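Local coordinates for protein nucleoporin NUP170 (Chaetomium thermophilum, PDB 5HAX) that probably serves as a structural component of the nuclear pore complex, with a beta-propeller-like domain followed by a helical one, at residues P388-D393 with G460-V465; S687-L692 with L715-L720; H255-G258 with L262-V265; D60-H65 with F93-T98. All blocks are in the same frame, centred on the assembly; numbering follows the deposited sequence.

Contact 1: P388-D393 with G460-V465; sequences PGYFFD and GNELAV
The side chains of Y390 and E462 approach each other from opposite directions, and the tight part of the contact is the short hydrogen bond where they meet. The Y390 hydroxyl OH donates to E462 OE1 at 2.5 Å. The carboxylate lies at the edge of the phenol ring, with the two planes 53° apart, and OE1 is met on its anti side, 29° out of the carboxylate plane. E462 OE1 also lies 3.2 Å from Y390 CE1. Beyond CG the E462 chain is extended, which carries the carboxylate out to the tyrosine. The second oxygen, OE2, forms a salt bridge with R487 and a hydrogen bond with T411, so both oxygens are engaged and the group is held from several sides. One face of the Y390 ring is covered by its near neighbour P388, whose CD stands 3.4 Å above the ring plane toward the rim.

The other part is looser and purely van der Waals. P388 CB touches G460 CA at 3.8 Å, and P388 CG comes no closer than 4.2 Å to E462 CG; G460 and E462 are both partly exposed. A cis peptide bond precedes P388. G389 and Y390 form a classic beta bulge opposite F386 of strand 380-386, where strand 390-395 begins. The loop before strand 473-478 of another sheet meets this end, as expected for packing between beta-propeller blades.

Contact 2: S687-L692 with L715-L720; sequences SFVLML and LTYEQL
V689 packs against Y717 and L720, and together with F688 it makes a largely apolar set of van der Waals contacts. The closest pair sets a methyl against a hydroxyl oxygen, V689 CG1 lying 3.6 Å from Y717 OH. The other methyl, CG2, meets Y717 CE1 at 3.9 Å and L720 CD2 at 3.8 Å. CG2 lies anti to the carbonyl carbon, beside the backbone N, and CG1 takes the place anti to that N (chi1 174°); CG1 meets Y717 alone, CG2 both Y717 and L720. L720 answers with its own fork, as CD1 approaches F688 CD1 at 4.0 Å while CD2 serves the valine. The side chains cross obliquely throughout, and L625 of helix 622-640 touches both V689 and Y717 and extends the cluster.

The side-chain hydrogen bonds within the two segments are at the helix start. T716 is the N-cap: its OG1 accepts from Q719 N at 3.1 Å, and Q719 OE1 takes the backbone N of T716 at 2.8 Å from above its carbonyl plane, a capping box. Away from the interface, E718 bridges to K604.

Through F688 and V689, helix 663-694 rests on the first turn of helix 717-722 within the helical domain. With no polar bond joining the two segments, the contact depends on shape fit and burial of hydrocarbon, while the capping box probably helps to fix the backbone of the short helix from which Y717 and L720 project.

Contact 3: H255-G258 with L262-V265; sequences HMEG and LTKV
H255 and T263 form an antiparallel hydrogen-bonded pair where strand 251-255 ends and the chain turns back into strand 263-268. The pairing is carried by two nearly straight backbone bonds: H255 N gives to T263 O at 2.8 Å, and T263 N returns to H255 O at 3.0 Å. H255 O has a further neighbour in L262 CA, 3.6 Å away in a CA-H...O contact.

The loop between them closes a beta-hairpin. Its two strands are the third and fourth of a four-stranded antiparallel sheet, one blade of the beta-propeller, with 263-268 as one of the two edge strands within the chain. Backbone bonds of V265 with T253 continue the ladder.

Side chains separate by face. H255 and T263 project from one face, where the H255 CB lies 4.1 Å from V265 CG1. The imidazole turns away from the opposite segment, its CG anti to the backbone N (chi1 178°), and touches S336 and A338. On the other face M256 and L262 run side by side in the same direction, M256 CG touching L262 CD1 at 3.7 Å. Both rest on L242 of strand 241-246 and on F188 in strand 187-190 of another blade.

At the outer end, the exposed E257 holds its CG between the backbone N and the carbonyl carbon (chi1 56°), and from there its chain runs out extended. That course brings E257 OE2 to 3.0 Å from T263 OG1, the two side chains meeting at a slant.

Contact 4: D60-H65 with F93-T98; sequences DKVFEH and FLWDYT
H65 stacks on F93 and V62 lies over W95, seating helix 60-67 against strand 91-96 in one blade of the beta-propeller. The helix follows strand 50-57 of one blade and leads to strand 73-78, the first of the blade on which it packs.

From CB the H65 side chain sets off with CG anti to the carbonyl carbon, beside the backbone N (chi1 -71°), and this swings the imidazole over the phenyl ring. CG first meets F93 CE2 at 4.1 Å. On one branch CD2 lies 4.0 Å from F93 CZ, displaced toward the rim of the phenyl; on the other, ND1 has the same carbon as its partner at longer range. Farther out, CE1 reaches F93 CZ at 3.9 Å, and NE2 closes to 3.8 Å from it. F93 CZ therefore sits over the centre of the imidazole. The ring planes differ by 14° with centroids 4.4 Å apart, an offset stack. I88 of strand 83-88 touches both rings.

One turn earlier on the helix, V62 uses a single methyl. W95 holds its CG between the backbone N and the carbonyl carbon, turning a face of the indole to the helix, and P59 also touches this side chain. V62 CG2 stands over that face toward the rim of the six-membered ring, in a CH-pi contact 22° off the ring normal, and its nearest ring atom is W95 CZ3 at 4.0 Å.

Along the chain the order is contact 4, contact 3, contact 1, contact 2, each closing before the next opens. Contacts 4, 3 and 1 belong to the beta-propeller domain and involve different sheets, with centres 30 to 39 Å apart, so they fall in separate parts of the propeller. Contact 2 lies in the helical part that follows, its centre 32 Å from that of contact 1, 46 Å from that of contact 3 and 49 Å from that of contact 4. None touches another; the closest approach is about 12 Å between nearest atoms of contacts 1 and 4. Each contact therefore joins its own part of a two-domain chain.

Contact 1: P388-D393 with G460-V465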
loop_
_atom_site.group_PDB
_atom_site.type_symbol
_atom_site.label_atom_id
_atom_site.label_comp_id
_atom_site.label_asym_id
_atom_site.label_seq_id
_atom_site.Cartn_x
_atom_site.Cartn_y
_atom_site.Cartn_z
ATOM N N PRO A 388 -2.497 -4.735 -0.536
ATOM C CA PRO A 388 -2.963 -6.024 -0.018
ATOM C C PRO A 388 -3.051 -7.125 -1.080
ATOM O O PRO A 388 -3.794 -8.088 -0.886
ATOM C CB PRO A 388 -4.350 -5.680 0.518
ATOM C CG PRO A 388 -4.845 -4.656 -0.447
ATOM C CD PRO A 388 -3.631 -3.882 -0.930
ATOM N N GLY A 389 -2.312 -6.986 -2.181
ATOM C CA GLY A 389 -2.291 -8.016 -3.205
ATOM C C GLY A 389 -2.331 -7.502 -4.631
ATOM O O GLY A 389 -2.533 -8.286 -5.564
ATOM N N TYR A 390 -2.148 -6.196 -4.818
ATOM C CA TYR A 390 -2.088 -5.627 -6.160
ATOM C C TYR A 390 -0.963 -6.287 -6.951
ATOM O O TYR A 390 0.194 -6.265 -6.526
ATOM C CB TYR A 390 -1.863 -4.116 -6.082
ATOM C CG TYR A 390 -2.835 -3.358 -5.203
ATOM C CD1 TYR A 390 -4.174 -3.731 -5.111
ATOM C CD2 TYR A 390 -2.410 -2.260 -4.462
ATOM C CE1 TYR A 390 -5.056 -3.028 -4.306
ATOM C CE2 TYR A 390 -3.283 -1.553 -3.659
ATOM C CZ TYR A 390 -4.603 -1.938 -3.584
ATOM O OH TYR A 390 -5.466 -1.229 -2.776
ATOM N N PHE A 391 -1.300 -6.862 -8.105
ATOM C CA PHE A 391 -0.381 -7.687 -8.884
ATOM C C PHE A 391 -0.192 -7.079 -10.267
ATOM O O PHE A 391 -1.170 -6.854 -10.986
ATOM C CB PHE A 391 -0.914 -9.121 -8.987
ATOM C CG PHE A 391 -0.111 -10.016 -9.894
ATOM C CD1 PHE A 391 1.254 -10.158 -9.724
ATOM C CD2 PHE A 391 -0.735 -10.743 -10.895
ATOM C CE1 PHE A 391 1.988 -10.990 -10.551
ATOM C CE2 PHE A 391 -0.008 -11.577 -11.722
ATOM C CZ PHE A 391 1.355 -11.702 -11.546
ATOM N N PHE A 392 1.063 -6.818 -10.633
ATOM C CA PHE A 392 1.439 -6.335 -11.960
ATOM C C PHE A 392 2.316 -7.382 -12.630
ATOM O O PHE A 392 3.336 -7.786 -12.064
ATOM C CB PHE A 392 2.205 -5.008 -11.877
ATOM C CG PHE A 392 1.368 -3.837 -11.444
ATOM C CD1 PHE A 392 0.982 -2.873 -12.358
ATOM C CD2 PHE A 392 0.983 -3.688 -10.123
ATOM C CE1 PHE A 392 0.220 -1.788 -11.965
ATOM C CE2 PHE A 392 0.219 -2.605 -9.725
ATOM C CZ PHE A 392 -0.161 -1.656 -10.647
ATOM N N ASP A 393 1.932 -7.811 -13.835
ATOM C CA ASP A 393 2.692 -8.802 -14.596
ATOM C C ASP A 393 2.971 -8.268 -15.992
ATOM O O ASP A 393 2.042 -7.908 -16.722
ATOM C CB ASP A 393 1.942 -10.133 -14.686
ATOM C CG ASP A 393 2.800 -11.246 -15.267
ATOM O OD1 ASP A 393 4.017 -11.034 -15.446
ATOM O OD2 ASP A 393 2.263 -12.338 -15.536
ATOM N N GLY A 460 -6.489 -6.229 4.915
ATOM C CA GLY A 460 -6.734 -6.019 3.501
ATOM C C GLY A 460 -8.039 -5.324 3.174
ATOM O O GLY A 460 -8.491 -5.371 2.027
ATOM N N ASN A 461 -8.653 -4.664 4.157
ATOM C CA ASN A 461 -9.989 -4.092 3.981
ATOM C C ASN A 461 -9.881 -2.749 3.258
ATOM O O ASN A 461 -9.845 -1.674 3.860
ATOM C CB ASN A 461 -10.689 -3.949 5.325
ATOM C CG ASN A 461 -12.176 -3.701 5.178
ATOM O OD1 ASN A 461 -12.655 -3.348 4.101
ATOM N ND2 ASN A 461 -12.915 -3.880 6.265
ATOM N N GLU A 462 -9.846 -2.828 1.923
ATOM C CA GLU A 462 -9.824 -1.619 1.100
ATOM C C GLU A 462 -11.037 -0.739 1.365
ATOM O O GLU A 462 -10.937 0.494 1.350
ATOM C CB GLU A 462 -9.791 -1.981 -0.383
ATOM C CG GLU A 462 -8.542 -2.672 -0.879
ATOM C CD GLU A 462 -8.549 -2.800 -2.388
ATOM O OE1 GLU A 462 -7.820 -2.037 -3.055
ATOM O OE2 GLU A 462 -9.301 -3.648 -2.912
ATOM N N LEU A 463 -12.203 -1.356 1.572
ATOM C CA LEU A 463 -13.433 -0.590 1.728
ATOM C C LEU A 463 -13.354 0.334 2.933
ATOM O O LEU A 463 -13.861 1.460 2.898
ATOM C CB LEU A 463 -14.620 -1.545 1.857
ATOM C CG LEU A 463 -14.834 -2.454 0.645
ATOM C CD1 LEU A 463 -15.756 -3.608 0.993
ATOM C CD2 LEU A 463 -15.390 -1.656 -0.522
ATOM N N ALA A 464 -12.695 -0.118 4.000
ATOM C CA ALA A 464 -12.665 0.637 5.246
ATOM C C ALA A 464 -11.839 1.913 5.130
ATOM O O ALA A 464 -12.108 2.884 5.848
ATOM C CB ALA A 464 -12.114 -0.242 6.365
ATOM N N VAL A 465 -10.845 1.937 4.242
ATOM C CA VAL A 465 -9.891 3.039 4.157
ATOM C C VAL A 465 -10.117 3.901 2.920
ATOM O O VAL A 465 -9.245 4.703 2.560
ATOM C CB VAL A 465 -8.443 2.518 4.195
ATOM C CG1 VAL A 465 -8.148 1.879 5.542
ATOM C CG2 VAL A 465 -8.190 1.529 3.065
#

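Contact 2: S687-L692 with L715-L720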
loop_
_atom_site.group_PDB
_atom_site.type_symbol
_atom_site.label_atom_id
_atom_site.label_comp_id
_atom_site.label_asym_id
_atom_site.label_seq_id
_atom_site.Cartn_x
_atom_site.Cartn_y
_atom_site.Cartn_z
ATOM N N SER A 687 -13.885 20.320 17.139
ATOM C CA SER A 687 -13.679 21.754 17.323
ATOM C C SER A 687 -13.058 22.048 18.681
ATOM O O SER A 687 -12.207 22.937 18.805
ATOM C CB SER A 687 -15.003 22.502 17.173
ATOM O OG SER A 687 -15.244 22.855 15.822
ATOM N N PHE A 688 -13.468 21.306 19.712
ATOM C CA PHE A 688 -12.906 21.510 21.042
ATOM C C PHE A 688 -11.418 21.185 21.074
ATOM O O PHE A 688 -10.630 21.914 21.689
ATOM C CB PHE A 688 -13.660 20.657 22.060
ATOM C CG PHE A 688 -12.925 20.480 23.352
ATOM C CD1 PHE A 688 -12.266 19.294 23.631
ATOM C CD2 PHE A 688 -12.877 21.504 24.282
ATOM C CE1 PHE A 688 -11.584 19.130 24.819
ATOM C CE2 PHE A 688 -12.196 21.346 25.471
ATOM C CZ PHE A 688 -11.549 20.158 25.739
ATOM N N VAL A 689 -11.012 20.090 20.427
ATOM C CA VAL A 689 -9.602 19.715 20.422
ATOM C C VAL A 689 -8.780 20.749 19.662
ATOM O O VAL A 689 -7.667 21.099 20.071
ATOM C CB VAL A 689 -9.428 18.304 19.826
ATOM C CG1 VAL A 689 -7.948 17.959 19.673
ATOM C CG2 VAL A 689 -10.127 17.268 20.697
ATOM N N LEU A 690 -9.309 21.249 18.544
ATOM C CA LEU A 690 -8.597 22.267 17.778
ATOM C C LEU A 690 -8.453 23.552 18.582
ATOM O O LEU A 690 -7.377 24.162 18.606
ATOM C CB LEU A 690 -9.328 22.536 16.463
ATOM C CG LEU A 690 -9.311 21.399 15.439
ATOM C CD1 LEU A 690 -10.253 21.705 14.285
ATOM C CD2 LEU A 690 -7.899 21.158 14.926
ATOM N N MET A 691 -9.533 23.982 19.236
ATOM C CA MET A 691 -9.461 25.128 20.136
ATOM C C MET A 691 -8.387 24.926 21.194
ATOM O O MET A 691 -7.615 25.843 21.497
ATOM C CB MET A 691 -10.824 25.345 20.796
ATOM C CG MET A 691 -10.865 26.433 21.864
ATOM S SD MET A 691 -10.189 25.959 23.474
ATOM C CE MET A 691 -11.323 24.670 23.989
ATOM N N LEU A 692 -8.329 23.723 21.766
ATOM C CA LEU A 692 -7.414 23.452 22.869
ATOM C C LEU A 692 -5.967 23.699 22.462
ATOM O O LEU A 692 -5.224 24.402 23.158
ATOM C CB LEU A 692 -7.609 22.011 23.341
ATOM C CG LEU A 692 -6.842 21.555 24.580
ATOM C CD1 LEU A 692 -7.241 22.376 25.795
ATOM C CD2 LEU A 692 -7.097 20.078 24.816
ATOM N N LEU A 715 -7.703 10.007 27.936
ATOM C CA LEU A 715 -8.951 10.366 27.280
ATOM C C LEU A 715 -8.893 9.978 25.807
ATOM O O LEU A 715 -7.979 10.390 25.085
ATOM C CB LEU A 715 -9.219 11.864 27.413
ATOM C CG LEU A 715 -10.382 12.403 26.569
ATOM C CD1 LEU A 715 -11.713 11.901 27.111
ATOM C CD2 LEU A 715 -10.350 13.920 26.497
ATOM N N THR A 716 -9.872 9.198 25.364
ATOM C CA THR A 716 -10.007 8.831 23.962
ATOM C C THR A 716 -11.028 9.735 23.279
ATOM O O THR A 716 -11.803 10.444 23.926
ATOM C CB THR A 716 -10.429 7.365 23.818
ATOM O OG1 THR A 716 -11.772 7.202 24.286
ATOM C CG2 THR A 716 -9.500 6.452 24.607
ATOM N N TYR A 717 -11.020 9.704 21.945
ATOM C CA TYR A 717 -12.015 10.457 21.191
ATOM C C TYR A 717 -13.410 9.880 21.396
ATOM O O TYR A 717 -14.394 10.628 21.450
ATOM C CB TYR A 717 -11.654 10.475 19.707
ATOM C CG TYR A 717 -10.698 11.585 19.334
ATOM C CD1 TYR A 717 -11.162 12.871 19.089
ATOM C CD2 TYR A 717 -9.333 11.349 19.227
ATOM C CE1 TYR A 717 -10.296 13.892 18.748
ATOM C CE2 TYR A 717 -8.458 12.364 18.886
ATOM C CZ TYR A 717 -8.945 13.633 18.648
ATOM O OH TYR A 717 -8.081 14.648 18.306
ATOM N N GLU A 718 -13.515 8.554 21.513
ATOM C CA GLU A 718 -14.802 7.934 21.816
ATOM C C GLU A 718 -15.398 8.512 23.093
ATOM O O GLU A 718 -16.581 8.870 23.136
ATOM C CB GLU A 718 -14.639 6.419 21.945
ATOM C CG GLU A 718 -15.904 5.703 22.402
ATOM C CD GLU A 718 -15.701 4.217 22.618
ATOM O OE1 GLU A 718 -16.713 3.489 22.690
ATOM O OE2 GLU A 718 -14.537 3.781 22.732
ATOM N N GLN A 719 -14.589 8.599 24.152
ATOM C CA GLN A 719 -15.081 9.119 25.423
ATOM C C GLN A 719 -15.482 10.583 25.295
ATOM O O GLN A 719 -16.512 11.005 25.833
ATOM C CB GLN A 719 -14.009 8.942 26.497
ATOM C CG GLN A 719 -13.669 7.483 26.782
ATOM C CD GLN A 719 -12.284 7.293 27.375
ATOM O OE1 GLN A 719 -11.478 8.222 27.423
ATOM N NE2 GLN A 719 -12.000 6.077 27.829
ATOM N N LEU A 720 -14.676 11.372 24.581
ATOM C CA LEU A 720 -15.014 12.768 24.331
ATOM C C LEU A 720 -16.347 12.895 23.603
ATOM O O LEU A 720 -17.136 13.802 23.891
ATOM C CB LEU A 720 -13.898 13.423 23.518
ATOM C CG LEU A 720 -14.110 14.866 23.059
ATOM C CD1 LEU A 720 -14.141 15.802 24.252
ATOM C CD2 LEU A 720 -13.018 15.271 22.079
#

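Contact 3: H255-G258 with L262-V265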
loop_
_atom_site.group_PDB
_atom_site.type_symbol
_atom_site.label_atom_id
_atom_site.label_comp_id
_atom_site.label_asym_id
_atom_site.label_seq_id
_atom_site.Cartn_x
_atom_site.Cartn_y
_atom_site.Cartn_z
ATOM N N HIS A 255 18.187 -14.643 7.817
ATOM C CA HIS A 255 17.603 -14.008 8.991
ATOM C C HIS A 255 18.627 -13.079 9.626
ATOM O O HIS A 255 19.795 -13.451 9.783
ATOM C CB HIS A 255 17.133 -15.050 10.008
ATOM C CG HIS A 255 16.560 -14.456 11.257
ATOM N ND1 HIS A 255 17.174 -14.569 12.486
ATOM C CD2 HIS A 255 15.431 -13.736 11.465
ATOM C CE1 HIS A 255 16.446 -13.949 13.397
ATOM N NE2 HIS A 255 15.384 -13.434 12.804
ATOM N N MET A 256 18.184 -11.875 9.988
ATOM C CA MET A 256 19.038 -10.890 10.649
ATOM C C MET A 256 18.890 -11.071 12.158
ATOM O O MET A 256 18.109 -10.395 12.829
ATOM C CB MET A 256 18.669 -9.480 10.205
ATOM C CG MET A 256 18.901 -9.227 8.725
ATOM S SD MET A 256 18.194 -7.667 8.166
ATOM C CE MET A 256 17.185 -8.232 6.799
ATOM N N GLU A 257 19.664 -12.016 12.694
ATOM C CA GLU A 257 19.622 -12.306 14.122
ATOM C C GLU A 257 20.241 -11.200 14.966
ATOM O O GLU A 257 20.147 -11.258 16.196
ATOM C CB GLU A 257 20.332 -13.633 14.413
ATOM C CG GLU A 257 21.769 -13.704 13.918
ATOM C CD GLU A 257 22.455 -14.999 14.307
ATOM O OE1 GLU A 257 21.817 -15.833 14.986
ATOM O OE2 GLU A 257 23.633 -15.183 13.934
ATOM N N GLY A 258 20.862 -10.204 14.340
ATOM C CA GLY A 258 21.430 -9.086 15.053
ATOM C C GLY A 258 21.664 -7.906 14.133
ATOM O O GLY A 258 21.507 -8.000 12.912
ATOM N N LEU A 262 23.934 -11.874 9.670
ATOM C CA LEU A 262 23.036 -12.397 8.646
ATOM C C LEU A 262 23.304 -13.889 8.524
ATOM O O LEU A 262 24.430 -14.289 8.214
ATOM C CB LEU A 262 23.251 -11.697 7.299
ATOM C CG LEU A 262 22.263 -12.067 6.190
ATOM C CD1 LEU A 262 20.902 -11.446 6.467
ATOM C CD2 LEU A 262 22.786 -11.647 4.819
ATOM N N THR A 263 22.281 -14.705 8.771
ATOM C CA THR A 263 22.414 -16.157 8.791
ATOM C C THR A 263 21.469 -16.775 7.773
ATOM O O THR A 263 20.266 -16.494 7.788
ATOM C CB THR A 263 22.108 -16.715 10.186
ATOM O OG1 THR A 263 22.936 -16.065 11.159
ATOM C CG2 THR A 263 22.358 -18.218 10.230
ATOM N N LYS A 264 22.010 -17.622 6.899
ATOM C CA LYS A 264 21.170 -18.390 5.990
ATOM C C LYS A 264 20.428 -19.462 6.778
ATOM O O LYS A 264 21.044 -20.244 7.509
ATOM C CB LYS A 264 22.007 -19.034 4.885
ATOM C CG LYS A 264 21.195 -19.419 3.645
ATOM C CD LYS A 264 21.696 -20.700 2.980
ATOM C CE LYS A 264 23.162 -20.617 2.593
ATOM N NZ LYS A 264 23.603 -21.840 1.865
ATOM N N VAL A 265 19.105 -19.491 6.635
ATOM C CA VAL A 265 18.268 -20.395 7.413
ATOM C C VAL A 265 17.425 -21.322 6.549
ATOM O O VAL A 265 16.969 -22.363 7.052
ATOM C CB VAL A 265 17.361 -19.607 8.383
ATOM C CG1 VAL A 265 18.190 -18.984 9.498
ATOM C CG2 VAL A 265 16.570 -18.540 7.637
#

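Contact 4: D60-H65 with F93-T98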
loop_
_atom_site.group_PDB
_atom_site.type_symbol
_atom_site.label_atom_id
_atom_site.label_comp_id
_atom_site.label_asym_id
_atom_site.label_seq_id
_atom_site.Cartn_x
_atom_site.Cartn_y
_atom_site.Cartn_z
ATOM N N ASP A 60 14.601 14.903 -23.028
ATOM C CA ASP A 60 15.391 14.761 -24.248
ATOM C C ASP A 60 16.884 14.706 -23.951
ATOM O O ASP A 60 17.624 13.995 -24.639
ATOM C CB ASP A 60 15.089 15.913 -25.208
ATOM C CG ASP A 60 13.696 15.830 -25.804
ATOM O OD1 ASP A 60 13.231 14.706 -26.091
ATOM O OD2 ASP A 60 13.065 16.892 -25.990
ATOM N N LYS A 61 17.344 15.444 -22.939
ATOM C CA LYS A 61 18.762 15.423 -22.597
ATOM C C LYS A 61 19.212 14.035 -22.160
ATOM O O LYS A 61 20.366 13.655 -22.395
ATOM C CB LYS A 61 19.047 16.450 -21.500
ATOM C CG LYS A 61 19.161 17.881 -22.013
ATOM C CD LYS A 61 18.722 18.899 -20.966
ATOM C CE LYS A 61 19.701 18.989 -19.807
ATOM N NZ LYS A 61 19.096 19.678 -18.632
ATOM N N VAL A 62 18.323 13.263 -21.530
ATOM C CA VAL A 62 18.664 11.892 -21.162
ATOM C C VAL A 62 18.773 11.021 -22.408
ATOM O O VAL A 62 19.611 10.116 -22.478
ATOM C CB VAL A 62 17.628 11.337 -20.165
ATOM C CG1 VAL A 62 17.949 9.890 -19.806
ATOM C CG2 VAL A 62 17.584 12.198 -18.913
ATOM N N PHE A 63 17.923 11.272 -23.408
ATOM C CA PHE A 63 18.042 10.549 -24.671
ATOM C C PHE A 63 19.363 10.869 -25.362
ATOM O O PHE A 63 19.983 9.990 -25.971
ATOM C CB PHE A 63 16.867 10.888 -25.591
ATOM C CG PHE A 63 15.575 10.228 -25.200
ATOM C CD1 PHE A 63 15.447 8.850 -25.230
ATOM C CD2 PHE A 63 14.478 10.988 -24.826
ATOM C CE1 PHE A 63 14.257 8.241 -24.880
ATOM C CE2 PHE A 63 13.285 10.385 -24.477
ATOM C CZ PHE A 63 13.175 9.009 -24.505
ATOM N N GLU A 64 19.809 12.126 -25.277
ATOM C CA GLU A 64 21.097 12.500 -25.853
ATOM C C GLU A 64 22.234 11.732 -25.191
ATOM O O GLU A 64 23.128 11.212 -25.868
ATOM C CB GLU A 64 21.317 14.008 -25.710
ATOM C CG GLU A 64 20.347 14.868 -26.502
ATOM C CD GLU A 64 20.509 16.348 -26.203
ATOM O OE1 GLU A 64 19.633 17.139 -26.611
ATOM O OE2 GLU A 64 21.514 16.720 -25.559
ATOM N N HIS A 65 22.216 11.655 -23.858
ATOM C CA HIS A 65 23.243 10.901 -23.145
ATOM C C HIS A 65 23.119 9.406 -23.412
ATOM O O HIS A 65 24.131 8.717 -23.591
ATOM C CB HIS A 65 23.151 11.179 -21.644
ATOM C CG HIS A 65 23.587 12.557 -21.251
ATOM N ND1 HIS A 65 24.860 13.031 -21.485
ATOM C CD2 HIS A 65 22.924 13.556 -20.622
ATOM C CE1 HIS A 65 24.959 14.266 -21.025
ATOM N NE2 HIS A 65 23.798 14.608 -20.496
ATOM N N PHE A 93 22.507 10.308 -13.771
ATOM C CA PHE A 93 21.623 11.464 -13.904
ATOM C C PHE A 93 20.276 11.154 -13.267
ATOM O O PHE A 93 19.620 10.179 -13.646
ATOM C CB PHE A 93 21.443 11.846 -15.376
ATOM C CG PHE A 93 22.721 12.241 -16.053
ATOM C CD1 PHE A 93 23.209 13.531 -15.937
ATOM C CD2 PHE A 93 23.439 11.320 -16.800
ATOM C CE1 PHE A 93 24.389 13.898 -16.557
ATOM C CE2 PHE A 93 24.619 11.681 -17.421
ATOM C CZ PHE A 93 25.095 12.972 -17.299
ATOM N N LEU A 94 19.868 11.989 -12.312
ATOM C CA LEU A 94 18.582 11.887 -11.636
ATOM C C LEU A 94 17.677 13.030 -12.077
ATOM O O LEU A 94 18.152 14.100 -12.467
ATOM C CB LEU A 94 18.749 11.936 -10.113
ATOM C CG LEU A 94 19.500 10.811 -9.395
ATOM C CD1 LEU A 94 20.979 10.787 -9.754
ATOM C CD2 LEU A 94 19.331 10.970 -7.891
ATOM N N TRP A 95 16.365 12.808 -12.004
ATOM C CA TRP A 95 15.423 13.867 -12.338
ATOM C C TRP A 95 14.049 13.546 -11.767
ATOM O O TRP A 95 13.672 12.380 -11.628
ATOM C CB TRP A 95 15.333 14.081 -13.855
ATOM C CG TRP A 95 14.549 13.035 -14.595
ATOM C CD1 TRP A 95 13.218 13.071 -14.902
ATOM C CD2 TRP A 95 15.052 11.810 -15.142
ATOM N NE1 TRP A 95 12.861 11.942 -15.599
ATOM C CE2 TRP A 95 13.969 11.152 -15.760
ATOM C CE3 TRP A 95 16.312 11.204 -15.167
ATOM C CZ2 TRP A 95 14.108 9.919 -16.391
ATOM C CZ3 TRP A 95 16.446 9.980 -15.796
ATOM C CH2 TRP A 95 15.351 9.351 -16.399
ATOM N N ASP A 96 13.313 14.606 -11.439
ATOM C CA ASP A 96 11.947 14.503 -10.932
ATOM C C ASP A 96 10.998 14.328 -12.112
ATOM O O ASP A 96 10.790 15.262 -12.894
ATOM C CB ASP A 96 11.607 15.750 -10.118
ATOM C CG ASP A 96 10.135 15.848 -9.773
ATOM O OD1 ASP A 96 9.465 14.802 -9.651
ATOM O OD2 ASP A 96 9.647 16.986 -9.616
ATOM N N TYR A 97 10.415 13.134 -12.248
ATOM C CA TYR A 97 9.577 12.844 -13.405
ATOM C C TYR A 97 8.185 13.454 -13.306
ATOM O O TYR A 97 7.476 13.489 -14.315
ATOM C CB TYR A 97 9.464 11.330 -13.623
ATOM C CG TYR A 97 8.805 10.554 -12.497
ATOM C CD1 TYR A 97 7.427 10.568 -12.327
ATOM C CD2 TYR A 97 9.564 9.785 -11.625
ATOM C CE1 TYR A 97 6.826 9.854 -11.308
ATOM C CE2 TYR A 97 8.970 9.065 -10.606
ATOM C CZ TYR A 97 7.603 9.105 -10.451
ATOM O OH TYR A 97 7.013 8.390 -9.436
ATOM N N THR A 98 7.775 13.934 -12.129
ATOM C CA THR A 98 6.503 14.637 -12.015
ATOM C C THR A 98 6.586 16.058 -12.554
ATOM O O THR A 98 5.552 16.637 -12.908
ATOM C CB THR A 98 6.038 14.679 -10.555
ATOM O OG1 THR A 98 6.835 15.614 -9.819
ATOM C CG2 THR A 98 6.137 13.299 -9.909
#